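Local coordinates for phosphoribosylformylglycinamidine synthase 2 (Thermus thermophilus, PDB 3VIU), which belongs to the PurM-like synthases, with two AIR synthase-related halves in one chain, and here holds adenosine-5'-diphosphate and a magnesium ion, at residues L193-Y198 with G315-L320; A202-D207 with L300-Q305; L241-L246 with G325-D330. All blocks are in the same frame, centred on the assembly; numbering follows the deposited sequence.

Interaction 1 (L193-Y198 with G315-L320); sequences LGRPIY and GKEKAL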
ATOM      1  N   LEU A 193     -19.980  12.624 -25.410  1.00 28.23           N
ATOM      2  CA  LEU A 193     -20.134  12.199 -26.787  1.00 29.95           C
ATOM      3  C   LEU A 193     -19.576  13.204 -27.784  1.00 30.02           C
ATOM      4  O   LEU A 193     -19.714  14.408 -27.601  1.00 32.17           O
ATOM      5  CB  LEU A 193     -21.604  11.924 -27.088  1.00 30.33           C
ATOM      6  CG  LEU A 193     -21.881  11.348 -28.475  1.00 31.72           C
ATOM      7  CD1 LEU A 193     -20.909  10.203 -28.787  1.00 31.36           C
ATOM      8  CD2 LEU A 193     -23.323  10.881 -28.519  1.00 31.87           C
ATOM      9  N   GLY A 194     -18.931  12.699 -28.830  1.00 30.31           N
ATOM     10  CA  GLY A 194     -18.379  13.566 -29.859  1.00 28.29           C
ATOM     11  C   GLY A 194     -17.038  14.200 -29.556  1.00 27.19           C
ATOM     12  O   GLY A 194     -16.680  15.215 -30.144  1.00 26.13           O
ATOM     13  N   ARG A 195     -16.281  13.594 -28.652  1.00 27.19           N
ATOM     14  CA  ARG A 195     -14.983  14.131 -28.270  1.00 25.78           C
ATOM     15  C   ARG A 195     -13.824  13.319 -28.826  1.00 24.64           C
ATOM     16  O   ARG A 195     -13.930  12.110 -29.020  1.00 26.47           O
ATOM     17  CB  ARG A 195     -14.862  14.154 -26.745  1.00 24.80           C
ATOM     18  CG  ARG A 195     -16.050  14.765 -26.035  1.00 27.41           C
ATOM     19  CD  ARG A 195     -16.250  16.192 -26.496  1.00 29.33           C
ATOM     20  NE  ARG A 195     -15.016  16.943 -26.339  1.00 27.47           N
ATOM     21  CZ  ARG A 195     -14.543  17.788 -27.242  1.00 27.11           C
ATOM     22  NH1 ARG A 195     -15.207  17.991 -28.366  1.00 26.52           N
ATOM     23  NH2 ARG A 195     -13.397  18.413 -27.025  1.00 26.69           N
ATOM     24  N   PRO A 196     -12.706  13.982 -29.125  1.00 23.56           N
ATOM     25  CA  PRO A 196     -11.562  13.233 -29.640  1.00 23.04           C
ATOM     26  C   PRO A 196     -10.791  12.750 -28.404  1.00 23.53           C
ATOM     27  O   PRO A 196     -10.937  13.321 -27.321  1.00 22.58           O
ATOM     28  CB  PRO A 196     -10.796  14.285 -30.425  1.00 22.60           C
ATOM     29  CG  PRO A 196     -11.035  15.521 -29.619  1.00 22.56           C
ATOM     30  CD  PRO A 196     -12.521  15.428 -29.330  1.00 22.74           C
ATOM     31  N   ILE A 197      -9.993  11.700 -28.552  1.00 23.37           N
ATOM     32  CA  ILE A 197      -9.214  11.175 -27.429  1.00 24.10           C
ATOM     33  C   ILE A 197      -7.728  11.305 -27.763  1.00 24.41           C
ATOM     34  O   ILE A 197      -7.253  10.732 -28.750  1.00 22.06           O
ATOM     35  CB  ILE A 197      -9.513   9.682 -27.177  1.00 24.75           C
ATOM     36  CG1 ILE A 197     -11.022   9.426 -27.211  1.00 25.37           C
ATOM     37  CG2 ILE A 197      -8.909   9.260 -25.856  1.00 23.56           C
ATOM     38  CD1 ILE A 197     -11.800  10.238 -26.229  1.00 28.38           C
ATOM     39  N   TYR A 198      -6.993  12.051 -26.942  1.00 23.56           N
ATOM     40  CA  TYR A 198      -5.571  12.241 -27.189  1.00 22.81           C
ATOM     41  C   TYR A 198      -4.663  11.218 -26.516  1.00 22.07           C
ATOM     42  O   TYR A 198      -4.997  10.641 -25.478  1.00 22.53           O
ATOM     43  CB  TYR A 198      -5.147  13.654 -26.791  1.00 22.44           C
ATOM     44  CG  TYR A 198      -5.546  14.712 -27.792  1.00 23.94           C
ATOM     45  CD1 TYR A 198      -6.889  14.976 -28.067  1.00 25.60           C
ATOM     46  CD2 TYR A 198      -4.582  15.468 -28.452  1.00 25.49           C
ATOM     47  CE1 TYR A 198      -7.259  15.969 -28.969  1.00 25.75           C
ATOM     48  CE2 TYR A 198      -4.939  16.464 -29.356  1.00 27.17           C
ATOM     49  CZ  TYR A 198      -6.278  16.711 -29.610  1.00 27.38           C
ATOM     50  OH  TYR A 198      -6.631  17.709 -30.495  1.00 27.67           O
ATOM     51  N   GLY A 315     -13.830  22.499 -27.273  1.00 30.13           N
ATOM     52  CA  GLY A 315     -13.196  23.776 -27.545  1.00 29.83           C
ATOM     53  C   GLY A 315     -11.832  24.017 -26.925  1.00 29.64           C
ATOM     54  O   GLY A 315     -11.240  25.080 -27.122  1.00 30.75           O
ATOM     55  N   LYS A 316     -11.317  23.046 -26.184  1.00 28.24           N
ATOM     56  CA  LYS A 316     -10.013  23.217 -25.558  1.00 29.24           C
ATOM     57  C   LYS A 316      -8.939  22.299 -26.132  1.00 27.76           C
ATOM     58  O   LYS A 316      -7.874  22.141 -25.538  1.00 27.37           O
ATOM     59  CB  LYS A 316     -10.132  23.006 -24.045  1.00 30.67           C
ATOM     60  CG  LYS A 316     -10.946  24.088 -23.348  1.00 33.98           C
ATOM     61  CD  LYS A 316     -11.129  23.796 -21.866  1.00 38.26           C
ATOM     62  CE  LYS A 316     -11.703  25.004 -21.128  1.00 39.13           C
ATOM     63  NZ  LYS A 316     -13.018  25.412 -21.695  1.00 40.29           N
ATOM     64  N   GLU A 317      -9.214  21.704 -27.289  1.00 27.13           N
ATOM     65  CA  GLU A 317      -8.247  20.807 -27.914  1.00 26.58           C
ATOM     66  C   GLU A 317      -6.918  21.523 -28.077  1.00 26.95           C
ATOM     67  O   GLU A 317      -5.885  21.041 -27.618  1.00 27.13           O
ATOM     68  CB  GLU A 317      -8.720  20.338 -29.289  1.00 25.43           C
ATOM     69  CG  GLU A 317     -10.055  19.637 -29.305  1.00 25.76           C
ATOM     70  CD  GLU A 317     -11.209  20.589 -29.077  1.00 28.76           C
ATOM     71  OE1 GLU A 317     -11.037  21.811 -29.297  1.00 29.07           O
ATOM     72  OE2 GLU A 317     -12.297  20.116 -28.690  1.00 30.75           O
ATOM     73  N   LYS A 318      -6.947  22.674 -28.736  1.00 27.41           N
ATOM     74  CA  LYS A 318      -5.725  23.431 -28.953  1.00 29.28           C
ATOM     75  C   LYS A 318      -4.984  23.669 -27.646  1.00 28.06           C
ATOM     76  O   LYS A 318      -3.784  23.411 -27.552  1.00 27.63           O
ATOM     77  CB  LYS A 318      -6.037  24.767 -29.631  1.00 31.86           C
ATOM     78  CG  LYS A 318      -5.689  24.775 -31.103  1.00 36.54           C
ATOM     79  CD  LYS A 318      -4.197  24.495 -31.316  1.00 41.34           C
ATOM     80  CE  LYS A 318      -3.319  25.609 -30.733  1.00 41.94           C
ATOM     81  NZ  LYS A 318      -1.857  25.370 -30.933  1.00 41.32           N
ATOM     82  N   ALA A 319      -5.708  24.150 -26.638  1.00 27.48           N
ATOM     83  CA  ALA A 319      -5.128  24.423 -25.328  1.00 26.02           C
ATOM     84  C   ALA A 319      -4.361  23.209 -24.813  1.00 25.60           C
ATOM     85  O   ALA A 319      -3.231  23.334 -24.338  1.00 24.53           O
ATOM     86  CB  ALA A 319      -6.229  24.806 -24.341  1.00 23.29           C
ATOM     87  N   LEU A 320      -4.985  22.037 -24.914  1.00 25.63           N
ATOM     88  CA  LEU A 320      -4.371  20.796 -24.458  1.00 25.68           C
ATOM     89  C   LEU A 320      -3.057  20.563 -25.185  1.00 25.78           C
ATOM     90  O   LEU A 320      -2.053  20.198 -24.573  1.00 26.68           O
ATOM     91  CB  LEU A 320      -5.313  19.601 -24.698  1.00 22.80           C
ATOM     92  CG  LEU A 320      -4.788  18.204 -24.327  1.00 20.98           C
ATOM     93  CD1 LEU A 320      -4.486  18.155 -22.837  1.00 18.34           C
ATOM     94  CD2 LEU A 320      -5.810  17.135 -24.696  1.00 18.90           C
TER

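Interaction 2 (A202-D207 with L300-Q305); sequences AKTGRD and LLSESQ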
ATOM      1  N   ALA A 202       5.378   8.138 -24.261  1.00 20.24           N
ATOM      2  CA  ALA A 202       6.223   7.282 -25.083  1.00 21.46           C
ATOM      3  C   ALA A 202       5.433   6.679 -26.243  1.00 22.63           C
ATOM      4  O   ALA A 202       4.201   6.650 -26.223  1.00 22.25           O
ATOM      5  CB  ALA A 202       6.816   6.161 -24.228  1.00 20.10           C
ATOM      6  N   LYS A 203       6.146   6.200 -27.256  1.00 22.83           N
ATOM      7  CA  LYS A 203       5.492   5.585 -28.394  1.00 25.02           C
ATOM      8  C   LYS A 203       5.268   4.103 -28.079  1.00 24.15           C
ATOM      9  O   LYS A 203       6.031   3.501 -27.329  1.00 24.68           O
ATOM     10  CB  LYS A 203       6.329   5.774 -29.667  1.00 27.53           C
ATOM     11  CG  LYS A 203       7.822   5.583 -29.496  1.00 36.20           C
ATOM     12  CD  LYS A 203       8.470   6.752 -28.751  1.00 41.19           C
ATOM     13  CE  LYS A 203       9.940   6.469 -28.433  1.00 44.07           C
ATOM     14  NZ  LYS A 203      10.772   6.168 -29.649  1.00 44.66           N
ATOM     15  N   THR A 204       4.204   3.530 -28.631  1.00 22.33           N
ATOM     16  CA  THR A 204       3.868   2.131 -28.383  1.00 20.95           C
ATOM     17  C   THR A 204       4.792   1.139 -29.075  1.00 21.20           C
ATOM     18  O   THR A 204       4.942   1.166 -30.301  1.00 18.93           O
ATOM     19  CB  THR A 204       2.421   1.828 -28.821  1.00 19.44           C
ATOM     20  OG1 THR A 204       1.521   2.628 -28.055  1.00 20.76           O
ATOM     21  CG2 THR A 204       2.089   0.366 -28.617  1.00 16.03           C
ATOM     22  N   GLY A 205       5.395   0.261 -28.276  1.00 20.47           N
ATOM     23  CA  GLY A 205       6.283  -0.758 -28.804  1.00 22.15           C
ATOM     24  C   GLY A 205       5.806  -2.156 -28.437  1.00 24.33           C
ATOM     25  O   GLY A 205       4.705  -2.330 -27.914  1.00 24.00           O
ATOM     26  N   ARG A 206       6.624  -3.164 -28.717  1.00 25.68           N
ATOM     27  CA  ARG A 206       6.259  -4.537 -28.392  1.00 27.10           C
ATOM     28  C   ARG A 206       6.746  -4.850 -26.988  1.00 27.38           C
ATOM     29  O   ARG A 206       7.686  -5.616 -26.798  1.00 28.84           O
ATOM     30  CB  ARG A 206       6.862  -5.504 -29.417  1.00 26.58           C
ATOM     31  CG  ARG A 206       5.997  -5.656 -30.658  1.00 28.34           C
ATOM     32  CD  ARG A 206       6.654  -6.477 -31.755  1.00 28.68           C
ATOM     33  NE  ARG A 206       7.642  -5.695 -32.489  1.00 33.20           N
ATOM     34  CZ  ARG A 206       7.609  -5.476 -33.802  1.00 32.20           C
ATOM     35  NH1 ARG A 206       8.559  -4.746 -34.368  1.00 33.33           N
ATOM     36  NH2 ARG A 206       6.637  -5.981 -34.551  1.00 32.42           N
ATOM     37  N   ASP A 207       6.087  -4.236 -26.009  1.00 28.63           N
ATOM     38  CA  ASP A 207       6.425  -4.393 -24.596  1.00 27.98           C
ATOM     39  C   ASP A 207       5.366  -5.178 -23.824  1.00 27.98           C
ATOM     40  O   ASP A 207       4.168  -4.929 -23.966  1.00 25.48           O
ATOM     41  CB  ASP A 207       6.593  -3.017 -23.945  1.00 28.51           C
ATOM     42  CG  ASP A 207       7.659  -2.169 -24.618  1.00 28.60           C
ATOM     43  OD1 ASP A 207       7.727  -0.963 -24.312  1.00 32.69           O
ATOM     44  OD2 ASP A 207       8.434  -2.694 -25.443  1.00 30.35           O
ATOM     45  N   LEU A 300      -2.610  -2.968 -29.798  1.00 24.48           N
ATOM     46  CA  LEU A 300      -3.706  -2.999 -28.832  1.00 24.53           C
ATOM     47  C   LEU A 300      -3.343  -3.509 -27.440  1.00 25.50           C
ATOM     48  O   LEU A 300      -3.854  -3.007 -26.439  1.00 25.91           O
ATOM     49  CB  LEU A 300      -4.857  -3.846 -29.378  1.00 22.86           C
ATOM     50  CG  LEU A 300      -5.709  -3.253 -30.503  1.00 18.39           C
ATOM     51  CD1 LEU A 300      -6.538  -4.346 -31.137  1.00 16.59           C
ATOM     52  CD2 LEU A 300      -6.602  -2.166 -29.946  1.00 15.42           C
ATOM     53  N   LEU A 301      -2.457  -4.495 -27.367  1.00 24.48           N
ATOM     54  CA  LEU A 301      -2.106  -5.064 -26.076  1.00 23.55           C
ATOM     55  C   LEU A 301      -0.756  -4.677 -25.495  1.00 21.64           C
ATOM     56  O   LEU A 301      -0.385  -5.141 -24.419  1.00 21.67           O
ATOM     57  CB  LEU A 301      -2.239  -6.586 -26.154  1.00 24.68           C
ATOM     58  CG  LEU A 301      -3.642  -6.999 -26.621  1.00 23.99           C
ATOM     59  CD1 LEU A 301      -3.819  -8.501 -26.541  1.00 23.06           C
ATOM     60  CD2 LEU A 301      -4.666  -6.298 -25.754  1.00 24.88           C
ATOM     61  N   SER A 302      -0.012  -3.833 -26.198  1.00 19.88           N
ATOM     62  CA  SER A 302       1.273  -3.400 -25.687  1.00 16.79           C
ATOM     63  C   SER A 302       1.051  -2.715 -24.352  1.00 17.71           C
ATOM     64  O   SER A 302       0.049  -2.028 -24.155  1.00 15.46           O
ATOM     65  CB  SER A 302       1.928  -2.399 -26.627  1.00 16.95           C
ATOM     66  OG  SER A 302       3.017  -1.762 -25.979  1.00 13.35           O
ATOM     67  N   GLU A 303       1.990  -2.901 -23.434  1.00 18.24           N
ATOM     68  CA  GLU A 303       1.894  -2.266 -22.130  1.00 19.21           C
ATOM     69  C   GLU A 303       3.118  -1.387 -21.944  1.00 18.75           C
ATOM     70  O   GLU A 303       3.706  -1.351 -20.866  1.00 19.75           O
ATOM     71  CB  GLU A 303       1.808  -3.327 -21.032  1.00 19.50           C
ATOM     72  CG  GLU A 303       0.565  -4.195 -21.165  1.00 26.63           C
ATOM     73  CD  GLU A 303       0.473  -5.284 -20.113  1.00 29.73           C
ATOM     74  OE1 GLU A 303      -0.550  -6.010 -20.106  1.00 28.98           O
ATOM     75  OE2 GLU A 303       1.418  -5.413 -19.301  1.00 31.15           O
ATOM     76  N   SER A 304       3.503  -0.689 -23.009  1.00 18.79           N
ATOM     77  CA  SER A 304       4.662   0.196 -22.954  1.00 19.83           C
ATOM     78  C   SER A 304       4.431   1.244 -21.875  1.00 19.31           C
ATOM     79  O   SER A 304       3.317   1.725 -21.708  1.00 19.29           O
ATOM     80  CB  SER A 304       4.884   0.866 -24.309  1.00 18.80           C
ATOM     81  OG  SER A 304       5.194  -0.105 -25.296  1.00 18.06           O
ATOM     82  N   GLN A 305       5.493   1.580 -21.149  1.00 20.72           N
ATOM     83  CA  GLN A 305       5.430   2.546 -20.056  1.00 23.44           C
ATOM     84  C   GLN A 305       5.235   3.992 -20.491  1.00 23.43           C
ATOM     85  O   GLN A 305       5.362   4.329 -21.671  1.00 22.99           O
ATOM     86  CB  GLN A 305       6.697   2.460 -19.202  1.00 25.20           C
ATOM     87  CG  GLN A 305       6.985   1.087 -18.625  1.00 28.39           C
ATOM     88  CD  GLN A 305       5.920   0.626 -17.657  1.00 29.13           C
ATOM     89  OE1 GLN A 305       5.592   1.320 -16.699  1.00 30.49           O
ATOM     90  NE2 GLN A 305       5.379  -0.557 -17.902  1.00 32.87           N
TER

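Interaction 3 (L241-L246 with G325-D330); sequences LMEATL and GRWGLD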
ATOM      1  N   LEU A 241       5.760  13.934 -18.545  1.00 20.32           N
ATOM      2  CA  LEU A 241       4.387  13.462 -18.681  1.00 22.34           C
ATOM      3  C   LEU A 241       3.534  13.958 -17.527  1.00 21.72           C
ATOM      4  O   LEU A 241       2.427  14.455 -17.724  1.00 22.55           O
ATOM      5  CB  LEU A 241       4.355  11.936 -18.702  1.00 21.36           C
ATOM      6  CG  LEU A 241       3.446  11.234 -19.707  1.00 21.55           C
ATOM      7  CD1 LEU A 241       3.144   9.836 -19.177  1.00 21.82           C
ATOM      8  CD2 LEU A 241       2.159  12.005 -19.907  1.00 23.23           C
HETATM    9  N   MSE A 242       4.067  13.808 -16.323  1.00 22.46           N
HETATM   10  CA  MSE A 242       3.394  14.227 -15.105  1.00 24.18           C
HETATM   11  C   MSE A 242       3.056  15.727 -15.090  1.00 24.60           C
HETATM   12  O   MSE A 242       1.913  16.106 -14.818  1.00 24.25           O
HETATM   13  CB  MSE A 242       4.271  13.866 -13.902  1.00 27.65           C
HETATM   14  CG  MSE A 242       3.721  14.286 -12.542  1.00 33.43           C
HETATM   15 SE   MSE A 242       4.880  13.697 -11.078  1.00 42.38          SE
HETATM   16  CE  MSE A 242       6.084  15.213 -10.983  1.00 36.57           C
ATOM     17  N   GLU A 243       4.041  16.578 -15.376  1.00 22.99           N
ATOM     18  CA  GLU A 243       3.813  18.025 -15.383  1.00 22.08           C
ATOM     19  C   GLU A 243       2.722  18.442 -16.363  1.00 21.20           C
ATOM     20  O   GLU A 243       1.836  19.228 -16.027  1.00 20.46           O
ATOM     21  CB  GLU A 243       5.097  18.778 -15.735  1.00 22.55           C
ATOM     22  CG  GLU A 243       6.209  18.644 -14.717  1.00 24.76           C
ATOM     23  CD  GLU A 243       5.767  19.002 -13.312  1.00 24.92           C
ATOM     24  OE1 GLU A 243       4.835  19.823 -13.174  1.00 25.45           O
ATOM     25  OE2 GLU A 243       6.364  18.472 -12.349  1.00 26.28           O
ATOM     26  N   ALA A 244       2.792  17.911 -17.577  1.00 21.41           N
ATOM     27  CA  ALA A 244       1.820  18.239 -18.608  1.00 21.00           C
ATOM     28  C   ALA A 244       0.411  17.838 -18.205  1.00 21.07           C
ATOM     29  O   ALA A 244      -0.526  18.639 -18.301  1.00 21.13           O
ATOM     30  CB  ALA A 244       2.199  17.554 -19.913  1.00 21.92           C
ATOM     31  N   THR A 245       0.262  16.596 -17.757  1.00 19.25           N
ATOM     32  CA  THR A 245      -1.045  16.103 -17.354  1.00 17.99           C
ATOM     33  C   THR A 245      -1.590  16.946 -16.215  1.00 19.16           C
ATOM     34  O   THR A 245      -2.743  17.381 -16.254  1.00 18.74           O
ATOM     35  CB  THR A 245      -0.971  14.623 -16.916  1.00 17.87           C
ATOM     36  OG1 THR A 245      -0.504  13.831 -18.017  1.00 13.40           O
ATOM     37  CG2 THR A 245      -2.356  14.114 -16.468  1.00 13.64           C
ATOM     38  N   LEU A 246      -0.752  17.189 -15.208  1.00 20.80           N
ATOM     39  CA  LEU A 246      -1.158  17.990 -14.062  1.00 22.19           C
ATOM     40  C   LEU A 246      -1.519  19.411 -14.479  1.00 23.33           C
ATOM     41  O   LEU A 246      -2.518  19.958 -14.019  1.00 24.23           O
ATOM     42  CB  LEU A 246      -0.050  18.036 -13.009  1.00 21.73           C
ATOM     43  CG  LEU A 246       0.276  16.766 -12.219  1.00 22.48           C
ATOM     44  CD1 LEU A 246       1.483  17.029 -11.325  1.00 23.43           C
ATOM     45  CD2 LEU A 246      -0.915  16.343 -11.385  1.00 21.58           C
ATOM     46  N   GLY A 325       2.913  21.055 -25.478  1.00 28.97           N
ATOM     47  CA  GLY A 325       3.968  21.686 -26.249  1.00 28.70           C
ATOM     48  C   GLY A 325       4.932  22.380 -25.298  1.00 28.51           C
ATOM     49  O   GLY A 325       6.148  22.311 -25.468  1.00 27.38           O
ATOM     50  N   ARG A 326       4.380  23.039 -24.283  1.00 28.44           N
ATOM     51  CA  ARG A 326       5.192  23.743 -23.299  1.00 29.64           C
ATOM     52  C   ARG A 326       6.160  22.818 -22.562  1.00 29.72           C
ATOM     53  O   ARG A 326       7.260  23.236 -22.186  1.00 29.28           O
ATOM     54  CB  ARG A 326       4.298  24.466 -22.287  1.00 29.71           C
ATOM     55  CG  ARG A 326       3.628  25.708 -22.841  1.00 30.26           C
ATOM     56  CD  ARG A 326       3.169  26.620 -21.718  1.00 30.12           C
ATOM     57  NE  ARG A 326       1.892  26.215 -21.140  1.00 31.08           N
ATOM     58  CZ  ARG A 326       0.716  26.394 -21.732  1.00 30.46           C
ATOM     59  NH1 ARG A 326       0.654  26.970 -22.925  1.00 31.10           N
ATOM     60  NH2 ARG A 326      -0.399  26.007 -21.125  1.00 31.07           N
ATOM     61  N   TRP A 327       5.756  21.566 -22.351  1.00 28.32           N
ATOM     62  CA  TRP A 327       6.621  20.606 -21.668  1.00 27.38           C
ATOM     63  C   TRP A 327       7.404  19.728 -22.647  1.00 27.09           C
ATOM     64  O   TRP A 327       7.932  18.685 -22.277  1.00 26.09           O
ATOM     65  CB  TRP A 327       5.805  19.741 -20.701  1.00 25.11           C
ATOM     66  CG  TRP A 327       5.266  20.538 -19.557  1.00 24.76           C
ATOM     67  CD1 TRP A 327       4.054  21.170 -19.491  1.00 23.34           C
ATOM     68  CD2 TRP A 327       5.964  20.886 -18.353  1.00 23.41           C
ATOM     69  NE1 TRP A 327       3.958  21.894 -18.327  1.00 20.88           N
ATOM     70  CE2 TRP A 327       5.116  21.738 -17.609  1.00 22.53           C
ATOM     71  CE3 TRP A 327       7.229  20.566 -17.833  1.00 24.06           C
ATOM     72  CZ2 TRP A 327       5.490  22.277 -16.366  1.00 22.84           C
ATOM     73  CZ3 TRP A 327       7.603  21.102 -16.597  1.00 22.28           C
ATOM     74  CH2 TRP A 327       6.733  21.949 -15.879  1.00 21.76           C
ATOM     75  N   GLY A 328       7.481  20.171 -23.898  1.00 27.12           N
ATOM     76  CA  GLY A 328       8.217  19.429 -24.905  1.00 28.19           C
ATOM     77  C   GLY A 328       7.645  18.075 -25.273  1.00 27.41           C
ATOM     78  O   GLY A 328       8.377  17.196 -25.714  1.00 26.61           O
ATOM     79  N   LEU A 329       6.339  17.903 -25.105  1.00 28.94           N
ATOM     80  CA  LEU A 329       5.698  16.632 -25.429  1.00 31.45           C
ATOM     81  C   LEU A 329       4.648  16.721 -26.537  1.00 33.12           C
ATOM     82  O   LEU A 329       3.950  17.732 -26.677  1.00 33.30           O
ATOM     83  CB  LEU A 329       5.046  16.038 -24.179  1.00 31.40           C
ATOM     84  CG  LEU A 329       5.970  15.512 -23.080  1.00 30.93           C
ATOM     85  CD1 LEU A 329       5.148  15.167 -21.845  1.00 29.29           C
ATOM     86  CD2 LEU A 329       6.729  14.298 -23.597  1.00 30.24           C
ATOM     87  N   ASP A 330       4.549  15.649 -27.320  1.00 34.83           N
ATOM     88  CA  ASP A 330       3.576  15.567 -28.403  1.00 36.68           C
ATOM     89  C   ASP A 330       2.278  15.038 -27.810  1.00 35.26           C
ATOM     90  O   ASP A 330       2.292  14.125 -26.985  1.00 35.29           O
ATOM     91  CB  ASP A 330       4.038  14.595 -29.493  1.00 41.79           C
ATOM     92  CG  ASP A 330       5.468  14.840 -29.940  1.00 47.14           C
ATOM     93  OD1 ASP A 330       5.783  15.984 -30.340  1.00 49.90           O
ATOM     94  OD2 ASP A 330       6.278  13.881 -29.895  1.00 48.67           O
TER

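Interaction 1 (L193-Y198 with G315-L320)
P196 and E317 mark the closest backbone approach, their CA atoms 8.4 Å apart, where the start of strand 196-201 faces the first turn of helix 317-326; the gap is bridged by side chains. That helix is the connection of a beta-alpha-beta crossover: it links strands 307-312 and 331-338, which flank strand 196-201 in the sheet of this AIR synthase-related C-terminal domain. Bends at chi2 and chi3 (-59° and -54°) fold R195 round, so its guanidinium lies with one face over CD of P196 and its edge turned to the helix. There R195 NH2 donates to E317 OE2 at 2.6 Å, a short salt bridge lying in the guanidinium plane and nearly straight at 173°. The carboxylate is turned steeply against that plane, and OE2 is met on its anti side. On its syn side OE2 also accepts the backbone N of G315, at 3.2 Å. Beyond the ion pair, CG of P196 lies 4.2 Å from CG of E317, and CB of E317 rests 3.6 Å from OH of Y198. This hydroxyl bonds to E321, one turn further along the helix. L320 sends CD2 over one face of the tyrosine ring in a CH-pi contact, 3.9 Å from CG of Y198 and displaced from the centre toward the rim at CG. R195 NH2 also bonds the carbonyl O of P312. Two donors on E317 OE2 and two acceptors for R195 NH2 imply that the ion pair is held in place from both ends, and the charges would favour an ionised carboxylate.

Interaction 2 (A202-D207 with L300-Q305)
G205 and the two serines S302 and S304 form the polar centre of this contact, where hydroxyls from one chain segment satisfy backbone groups of the other. The N-H of G205 points at OG of S304, 3.0 Å away and nearly in line (164°). The carbonyl O of G205 takes the proton of S302 OG at 2.6 Å, the donor arriving tilted from the carbonyl plane. S302 can reach it because its OG stands anti to its own backbone N (chi1 167°). The same oxygen accepts a weak bond from the backbone N of D207, across the inverse gamma turn centred on R206. S302 OG is also an acceptor: the backbone N of S304 reaches it at 3.2 Å, closing an ST turn. The two turns thus interlock, joining the loop after strand 196-201 to the run into strand 307-312, its neighbour in the sheet of the AIR synthase-related C-terminal domain. The remaining proton, on S304 OG, has two possible acceptors, OG of S302 and OD1 of D207, each 2.8 Å away; the choice is not settled, and the bond to D207 would be weak. The main polar partner of the D207 carboxylate is R290, through a salt bridge at OD2. Further along, the backbone N of E303 donates to the carbonyl O of D207 at 3.0 Å. Apolar contact is slight: CG2 of T204 lies 3.4 Å from CB of S302, while OG1 of T204 accepts from R307, which also bonds the carbonyl oxygens of S302 and S304. A202 sets its CB 3.5 Å from the carbonyl O of Q305, whose side-chain OE1 bonds R108.

Interaction 3 (L241-L246 with G325-D330)
W327 and L329 pack against segment 241-246 of helix 235-250 just where helix 317-326 ends in a Schellman motif, inside the AIR synthase-related C-terminal domain. Taken in sequence, G325 supplies the carbonyl O that receives the N-H of G328 in this capping turn. W327 follows and carries the larger share of its segment's contact: its CA stands 6.2 Å from that of A244, and chi2 near 91° turns the indole to lay one face on helix 235-250. E243 lays CB over the six-membered ring, and its CG is 3.4 Å from CZ3 of W327, while A244 places CA 3.8 Å from CD1 of W327 at the pyrrole end. The glutamate chain curls at chi2 (-53°) and keeps its aliphatic part on the ring, its carboxylate plane about 32° from that of the indole. Its oxygens are gripped elsewhere, OE1 by R116 and OE2 by K239, which together would favour the charged form. At the indole edge NE1 bonds to E247, one turn beyond E243, so the ring is fixed by a polar tether as well as by the glutamate chain over its face. G328, at positive phi, is the C-prime residue and redirects the chain toward strand 331-338. L329 then points back at helix 235-250, also touching L237 and L240 earlier on the same helix. The tip of its side chain bridges two helix residues: CD1 of L329 sits 4.3 Å from CB of A244 and 3.6 Å from the backbone N of L241.

Overall arrangement
From the N terminus, 193-198 comes first, entering strand 196-201; interaction 1 closes a long loop from there to 315-320, at the start of helix 317-326. The strand runs on into 202-207, whose partner 300-305 comes back before that helix begins, so interaction 2 nests within interaction 1. Segment 241-246 on helix 235-250 follows, and interaction 3 pairs it with 325-330, beyond both other loops, crossing each of them. Helix 317-326 is thus tied at its start to the beginning of the inner strand 196-201 and at its end to helix 235-250, while interaction 2 joins the loop after strand 196-201 to the stretch leading into strand 307-312, in the same domain.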